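3-methyladenine DNA glycosylase (Helicobacter pylori, PDB 1PU6) excises 3-methyladenine from alkylated DNA, acting as a base excision repair glycosylase of the helix-hairpin-helix superfamily. Local coordinates at residues 87-90 against 91-94; 51-54 against 55-59; 133-136 against 137-140; 101-104 against 105-108. One frame throughout, in Å; residues are numbered along the deposited sequence.

Contact 1 of 4, residues 87-90 against 91-94; sequences SGFY and NQKA
Lys93 and Ala94 close the first turn of helix 90-108 by donating their backbone amides to Phe89 and Tyr90, with Lys93 N 2.9 Å from Phe89 O and Ala94 N 3.0 Å from Tyr90 O. The side chain of Lys93 runs back past the turn, every torsion beyond CG close to 180°, and follows the backbone that leads into the helix. Its CD lies 3.4 Å from Gly88 O, and its tip reaches the carbonyl of Ser87, NZ to O 2.9 Å, with the donor tilted out of the carbonyl plane. The carbonyls of Leu39 and Gln41 also accept from this ammonium, so three backbone oxygens hold the buried end of the chain and tie the helix start to the end of helix 31-39 and the loop after it. Phe89 is the N-cap residue. It follows Gly88, and both have positive phi, which turns the chain sharply into the helix, within the HhH-GPD region common to this glycosylase superfamily. The Phe89 ring presents its edge to the ammonium, CD1 lying 3.9 Å from Lys93 NZ. The Gln92 amide, its plane 87° from that of the ring, comes nearest Phe89 through NE2, at CB. Tyr90 and Asn91 point the same way, side by side, their ring and amide planes 44° apart and Asn91 ND2 3.4 Å from Tyr90 CE1. A water links their ends, 3.1 Å from Tyr90 OH and accepting from Asn91 ND2 at 3.2 Å. The Ala94 methyl touches Phe77, Leu80 and Ala81 of helix 77-83.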
# COMPACT_ATOMS: atom_id res chain seq x y z
N SER A 87 -11.82 -3.23 11.03
CA SER A 87 -10.54 -3.76 10.54
C SER A 87 -9.67 -4.37 11.64
O SER A 87 -8.51 -4.75 11.38
CB SER A 87 -9.75 -2.72 9.66
OG SER A 87 -9.69 -1.44 10.27
N GLY A 88 -10.25 -4.54 12.83
CA GLY A 88 -9.64 -5.32 13.90
C GLY A 88 -8.48 -4.64 14.60
O GLY A 88 -7.95 -3.60 14.13
N PHE A 89 -8.02 -5.24 15.71
CA PHE A 89 -6.86 -4.70 16.41
C PHE A 89 -6.98 -3.21 16.59
O PHE A 89 -6.00 -2.47 16.36
CB PHE A 89 -5.56 -5.05 15.68
CG PHE A 89 -5.51 -6.47 15.25
CD1 PHE A 89 -5.71 -6.82 13.89
CD2 PHE A 89 -5.40 -7.49 16.20
CE1 PHE A 89 -5.73 -8.16 13.52
CE2 PHE A 89 -5.40 -8.83 15.81
CZ PHE A 89 -5.56 -9.17 14.48
N TYR A 90 -8.16 -2.78 17.03
CA TYR A 90 -8.57 -1.39 16.87
C TYR A 90 -7.91 -0.47 17.91
O TYR A 90 -7.63 0.68 17.59
CB TYR A 90 -10.09 -1.20 16.77
CG TYR A 90 -10.84 -1.83 17.94
CD1 TYR A 90 -10.98 -1.14 19.13
CD2 TYR A 90 -11.40 -3.10 17.80
CE1 TYR A 90 -11.66 -1.70 20.21
CE2 TYR A 90 -12.07 -3.68 18.88
CZ TYR A 90 -12.20 -2.96 20.07
OH TYR A 90 -12.90 -3.50 21.18
N ASN A 91 -7.58 -0.98 19.09
CA ASN A 91 -6.80 -0.17 20.03
C ASN A 91 -5.36 0.04 19.51
O ASN A 91 -4.84 1.20 19.51
CB ASN A 91 -6.80 -0.80 21.46
CG ASN A 91 -8.17 -0.75 22.09
OD1 ASN A 91 -8.63 0.32 22.52
ND2 ASN A 91 -8.86 -1.91 22.16
N GLN A 92 -4.73 -1.02 19.03
CA GLN A 92 -3.33 -0.85 18.52
C GLN A 92 -3.34 0.08 17.28
O GLN A 92 -2.44 0.94 17.12
CB GLN A 92 -2.74 -2.16 18.10
CG GLN A 92 -2.38 -3.00 19.35
CD GLN A 92 -2.06 -4.42 18.98
OE1 GLN A 92 -0.86 -4.75 18.81
NE2 GLN A 92 -3.09 -5.29 18.87
N LYS A 93 -4.29 -0.13 16.37
CA LYS A 93 -4.30 0.64 15.11
C LYS A 93 -4.66 2.11 15.31
O LYS A 93 -4.09 2.98 14.67
CB LYS A 93 -5.21 -0.02 14.10
CG LYS A 93 -4.48 -1.22 13.50
CD LYS A 93 -5.40 -1.97 12.58
CE LYS A 93 -4.69 -3.13 11.91
NZ LYS A 93 -5.69 -4.01 11.12
N ALA A 94 -5.59 2.39 16.24
CA ALA A 94 -5.87 3.79 16.56
C ALA A 94 -4.61 4.48 17.08
O ALA A 94 -4.25 5.57 16.60
CB ALA A 94 -7.04 3.91 17.59
O HOH W 1 -11.63 -2.17 23.64

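Contact 2 of 4, residues 51-54 against 55-59; sequences SLEN and LKNAF
Leu55 meets the preceding turn twice: its amide donates to Ser51, Leu55 N to Ser51 O 3.0 Å, and its CD1 methyl approaches Leu52 CD2 at 4.3 Å, an apolar touch along the helix. Lys56 donates its amide to Leu52, N to O 2.9 Å. With CG beside its own backbone N (chi1 -64°), Lys56 starts its side chain against the same oxygen, CG lying 3.4 Å from Leu52 O, and then extends away to a salt bridge with Glu32. Asn57 repeats the backbone step, its N 2.8 Å from Glu53 O. The plane of its amide group is turned 66° from the Glu53 carboxylate; the atoms that face each other are both acceptors, Asn57 OD1 and Glu53 OE2 at 3.7 Å, so these two oxygens do not bond to each other. Ala58 closes the series with a more bent bond, Ala58 N to Asn54 O 3.0 Å. At Phe59 the phi turns positive, 61°, and Phe59 N bonds back to Lys56 O at 3.0 Å in a Schellman motif that ends helix 45-57. The buried side of this end packs between two other helices: Leu52 lies on Glu32 and Leu35 of helix 31-39, while Leu55 lies on Leu80 and Cys83 of helix 77-83, and the Cys83 carbonyl at the end of that helix accepts from Asn54 ND2.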
# COMPACT_ATOMS: atom_id res chain seq x y z
N SER A 51 -14.04 0.53 7.82
CA SER A 51 -13.44 1.52 8.72
C SER A 51 -13.37 2.89 8.01
O SER A 51 -13.68 3.93 8.60
CB SER A 51 -12.00 1.09 9.07
OG SER A 51 -12.09 -0.08 9.89
N LEU A 52 -12.92 2.88 6.75
CA LEU A 52 -12.82 4.18 6.03
C LEU A 52 -14.21 4.83 5.88
O LEU A 52 -14.35 6.06 6.00
CB LEU A 52 -12.12 4.01 4.67
CG LEU A 52 -10.62 3.64 4.74
CD1 LEU A 52 -10.13 3.37 3.33
CD2 LEU A 52 -9.79 4.81 5.34
N GLU A 53 -15.24 3.99 5.67
CA GLU A 53 -16.60 4.50 5.60
C GLU A 53 -17.02 5.12 6.93
O GLU A 53 -17.62 6.20 6.94
CB GLU A 53 -17.56 3.37 5.21
CG GLU A 53 -18.91 3.86 4.75
CD GLU A 53 -19.90 2.70 4.57
OE1 GLU A 53 -19.54 1.69 3.89
OE2 GLU A 53 -21.03 2.80 5.10
N ASN A 54 -16.69 4.48 8.06
CA ASN A 54 -17.01 5.08 9.35
C ASN A 54 -16.32 6.45 9.52
O ASN A 54 -16.94 7.38 10.06
CB ASN A 54 -16.59 4.16 10.53
CG ASN A 54 -17.49 2.92 10.67
OD1 ASN A 54 -18.65 2.88 10.17
ND2 ASN A 54 -16.99 1.91 11.38
N LEU A 55 -15.05 6.55 9.08
CA LEU A 55 -14.28 7.79 9.19
C LEU A 55 -14.91 8.90 8.34
O LEU A 55 -14.97 10.08 8.77
CB LEU A 55 -12.80 7.60 8.79
CG LEU A 55 -12.00 6.73 9.78
CD1 LEU A 55 -10.63 6.43 9.19
CD2 LEU A 55 -11.84 7.49 11.11
N LYS A 56 -15.39 8.55 7.16
CA LYS A 56 -16.06 9.55 6.29
C LYS A 56 -17.43 9.94 6.80
O LYS A 56 -17.79 11.11 6.76
CB LYS A 56 -16.15 9.07 4.83
CG LYS A 56 -14.78 8.91 4.22
CD LYS A 56 -14.81 8.14 2.92
CE LYS A 56 -13.43 8.13 2.29
NZ LYS A 56 -13.46 7.90 0.78
N ASN A 57 -18.16 8.97 7.33
CA ASN A 57 -19.50 9.22 7.86
C ASN A 57 -19.49 10.06 9.14
O ASN A 57 -20.51 10.70 9.48
CB ASN A 57 -20.19 7.89 8.13
CG ASN A 57 -20.63 7.14 6.85
OD1 ASN A 57 -21.08 5.98 6.95
ND2 ASN A 57 -20.50 7.77 5.65
N ALA A 58 -18.37 10.04 9.87
CA ALA A 58 -18.19 10.88 11.05
C ALA A 58 -17.52 12.20 10.69
O ALA A 58 -17.28 13.03 11.59
CB ALA A 58 -17.36 10.13 12.13
N PHE A 59 -17.19 12.40 9.40
CA PHE A 59 -16.50 13.63 8.94
C PHE A 59 -15.13 13.87 9.56
O PHE A 59 -14.64 15.00 9.67
CB PHE A 59 -17.42 14.90 8.98
CG PHE A 59 -18.74 14.67 8.29
CD1 PHE A 59 -19.91 14.46 9.03
CD2 PHE A 59 -18.80 14.57 6.90
CE1 PHE A 59 -21.11 14.20 8.40
CE2 PHE A 59 -20.03 14.30 6.24
CZ PHE A 59 -21.17 14.11 6.99

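Contact 3 of 4, residues 133-136 against 137-140; sequences SADA and ILCY
Tyr140 sets the edge of its ring against Ala136, one turn back. Its CD2 lies 3.5 Å from Ala136 O and 4.2 Å from the methyl CB of Ala136, and Ala136 CA sits in the plane of the ring. The same carbonyl takes the backbone amide, Tyr140 N to Ala136 O 2.8 Å. Cys139, unlike Leu138, places its gamma atom, SG, anti to the backbone N (chi1 -179°), which carries it over one face of the Tyr140 ring, 4.1 Å above the plane and over its centre. The hydroxyl of Tyr140 is hydrogen-bonded to the carbonyl of Ala200, and its ring also meets that of Trp25, so the tyrosine is fixed on several sides in the core. Along the helix, Asp135 and Leu138 cross obliquely, Asp135 OD2 coming to 4.0 Å from Leu138 CD1. Asp135 OD1 is engaged by Arg120, Tyr167 and Gln171, and OD2 too is hydrogen-bonded within the protein. Ile137 and Leu138 lean back on the preceding turn through CG1 of Ile137, 3.2 Å from Ser133 O, and CG of Leu138, 3.5 Å from Ala134 O. Ile137 also packs on Leu34, Ala37 and Val38 of helix 31-39. Helices 120-124 and 131-141, joined by a short glycine-containing hairpin, are consistent with the helix-hairpin-helix motif by which glycosylases of this superfamily hold the DNA backbone, with Ala134 and Leu138 of the second helix packing on Leu123 of the first.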
# COMPACT_ATOMS: atom_id res chain seq x y z
N SER A 133 3.25 -2.43 5.22
CA SER A 133 2.55 -1.15 5.39
C SER A 133 3.46 0.03 5.02
O SER A 133 2.99 0.99 4.32
CB SER A 133 2.08 -0.96 6.84
OG SER A 133 0.90 -1.76 7.10
N ALA A 134 4.74 -0.01 5.44
CA ALA A 134 5.66 1.12 5.10
C ALA A 134 5.81 1.22 3.55
O ALA A 134 5.76 2.31 2.95
CB ALA A 134 7.05 0.91 5.67
N ASP A 135 6.01 0.08 2.91
CA ASP A 135 6.18 0.12 1.43
C ASP A 135 4.90 0.51 0.70
O ASP A 135 4.95 1.20 -0.36
CB ASP A 135 6.67 -1.22 0.97
CG ASP A 135 8.14 -1.44 1.33
OD1 ASP A 135 8.60 -2.61 1.32
OD2 ASP A 135 8.89 -0.50 1.71
N ALA A 136 3.75 0.10 1.24
CA ALA A 136 2.47 0.50 0.61
C ALA A 136 2.26 2.01 0.73
O ALA A 136 1.76 2.67 -0.21
CB ALA A 136 1.28 -0.28 1.24
N ILE A 137 2.69 2.60 1.86
CA ILE A 137 2.64 4.06 1.96
C ILE A 137 3.59 4.69 0.90
O ILE A 137 3.23 5.63 0.16
CB ILE A 137 3.04 4.51 3.40
CG1 ILE A 137 1.97 4.06 4.42
CG2 ILE A 137 3.33 6.07 3.45
CD1 ILE A 137 2.42 4.19 5.92
N LEU A 138 4.85 4.19 0.83
CA LEU A 138 5.81 4.77 -0.15
C LEU A 138 5.31 4.70 -1.62
O LEU A 138 5.42 5.70 -2.39
CB LEU A 138 7.17 4.08 -0.09
CG LEU A 138 7.92 4.37 1.21
CD1 LEU A 138 9.13 3.45 1.39
CD2 LEU A 138 8.35 5.83 1.38
N CYS A 139 4.78 3.55 -2.00
CA CYS A 139 4.29 3.40 -3.38
C CYS A 139 2.95 4.09 -3.60
O CYS A 139 2.84 4.98 -4.46
CB CYS A 139 4.15 1.87 -3.73
SG CYS A 139 3.58 1.63 -5.39
N TYR A 140 1.92 3.70 -2.84
CA TYR A 140 0.55 4.10 -3.17
C TYR A 140 0.12 5.44 -2.58
O TYR A 140 -0.90 5.98 -3.02
CB TYR A 140 -0.44 3.03 -2.67
CG TYR A 140 -0.21 1.72 -3.39
CD1 TYR A 140 -0.74 1.53 -4.71
CD2 TYR A 140 0.44 0.65 -2.74
CE1 TYR A 140 -0.62 0.31 -5.38
CE2 TYR A 140 0.59 -0.61 -3.42
CZ TYR A 140 0.05 -0.74 -4.73
OH TYR A 140 0.24 -1.93 -5.38

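Contact 4 of 4, residues 101-104 against 105-108; sequences SGNI and LKDF. Unlike the reference sequence in segment 101-104: Gly102 (reference Lys).
Ile104 lies one turn before Phe108, whose ring edge is turned to the Ile104 carbonyl: Phe108 CD2 is 3.8 Å from Ile104 O, the oxygen that also takes the amide, Phe108 N to Ile104 O 2.9 Å. The CG2 branch of Ile104 reaches only a loose apolar touch, 4.5 Å from Phe108 CD2. Leu105 leans on the turn before it, with CG 3.6 Å from Ser101 O. Beyond this, Leu105 packs on Leu69 and Ala73 of helix 65-74. Asn103 and Lys106 run side by side, pointing the same way, and Asn103 OD1 meets the CE methylene of Lys106 at 3.3 Å. Lys106 is bent at chi3 and chi4 (69° and 62°), which swings its ammonium over to Asp107, NZ to OD2 2.9 Å, a salt bridge on the syn side, tilted 29° out of the carboxylate plane. The other oxygen of Asp107 is held by the indole N-H of Trp122, and Asn103 ND2 by Gln126. This is the amphipathic last part of helix 90-108: apolar residues on one face, polar ones on another, with Ile104 and the edge-to-face pair of Phe108 and Trp122 joining it to helix 120-124, probably the first helix of the helix-hairpin-helix motif.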
# COMPACT_ATOMS: atom_id res chain seq x y z
N SER A 101 0.67 10.13 12.54
CA SER A 101 0.26 11.43 12.04
C SER A 101 0.94 12.57 12.79
O SER A 101 1.38 13.54 12.17
CB SER A 101 -1.28 11.56 12.15
OG SER A 101 -1.87 10.58 11.25
N GLY A 102 1.01 12.48 14.12
CA GLY A 102 1.74 13.49 14.89
C GLY A 102 3.22 13.60 14.48
O GLY A 102 3.80 14.69 14.42
N ASN A 103 3.85 12.47 14.20
CA ASN A 103 5.29 12.52 13.87
C ASN A 103 5.52 13.03 12.44
O ASN A 103 6.55 13.66 12.14
CB ASN A 103 5.93 11.13 14.07
CG ASN A 103 6.30 10.88 15.50
OD1 ASN A 103 6.61 11.82 16.25
ND2 ASN A 103 6.28 9.65 15.91
N ILE A 104 4.54 12.81 11.55
CA ILE A 104 4.66 13.40 10.20
C ILE A 104 4.66 14.93 10.32
O ILE A 104 5.46 15.64 9.69
CB ILE A 104 3.50 12.96 9.28
CG1 ILE A 104 3.65 11.48 8.93
CG2 ILE A 104 3.48 13.83 7.97
CD1 ILE A 104 2.43 10.93 8.13
N LEU A 105 3.75 15.45 11.12
CA LEU A 105 3.71 16.93 11.31
C LEU A 105 5.01 17.44 11.92
O LEU A 105 5.57 18.48 11.48
CB LEU A 105 2.50 17.30 12.18
CG LEU A 105 1.13 17.09 11.49
CD1 LEU A 105 -0.03 17.06 12.52
CD2 LEU A 105 0.89 18.19 10.42
N LYS A 106 5.50 16.74 12.94
CA LYS A 106 6.74 17.16 13.60
C LYS A 106 7.97 17.20 12.69
O LYS A 106 8.75 18.17 12.74
CB LYS A 106 7.00 16.24 14.81
CG LYS A 106 8.22 16.70 15.64
CD LYS A 106 8.23 15.92 16.97
CE LYS A 106 8.55 14.44 16.79
NZ LYS A 106 9.93 14.18 16.19
N ASP A 107 8.12 16.17 11.86
CA ASP A 107 9.37 16.00 11.08
C ASP A 107 9.32 16.57 9.67
O ASP A 107 10.38 16.90 9.05
CB ASP A 107 9.81 14.54 11.06
CG ASP A 107 10.27 14.08 12.45
OD1 ASP A 107 10.42 12.84 12.62
OD2 ASP A 107 10.50 14.89 13.43
N PHE A 108 8.11 16.64 9.12
CA PHE A 108 7.96 17.09 7.73
C PHE A 108 7.07 18.31 7.51
O PHE A 108 7.02 18.84 6.40
CB PHE A 108 7.41 15.93 6.88
CG PHE A 108 8.29 14.72 6.91
CD1 PHE A 108 9.48 14.67 6.15
CD2 PHE A 108 7.93 13.60 7.69
CE1 PHE A 108 10.31 13.54 6.15
CE2 PHE A 108 8.79 12.45 7.73
CZ PHE A 108 9.97 12.42 6.96

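How the contacts relate
All four contacts are local, between adjacent segments of the chain, and lie in one HhH-GPD family region. Contacts 1 and 2 touch directly: Ser87 OG and Ser51 OG are 2.8 Å apart, probably hydrogen-bonded, which joins the loop before helix 90-108 to helix 45-57. Contacts 1 and 4 sit near the two ends of helix 90-108, their centres about 21 Å apart. Contact 3 lies deepest, its centre about 4 Å from the centre of the chain, whereas the other three centres lie about 18 to 20 Å from it. Contact 4 is nearest to contact 3, about 7 Å between nearest atoms, with helix 120-124 packing on both. Helix 31-39 is a further shared neighbour, packing against contacts 2, 3 and 4.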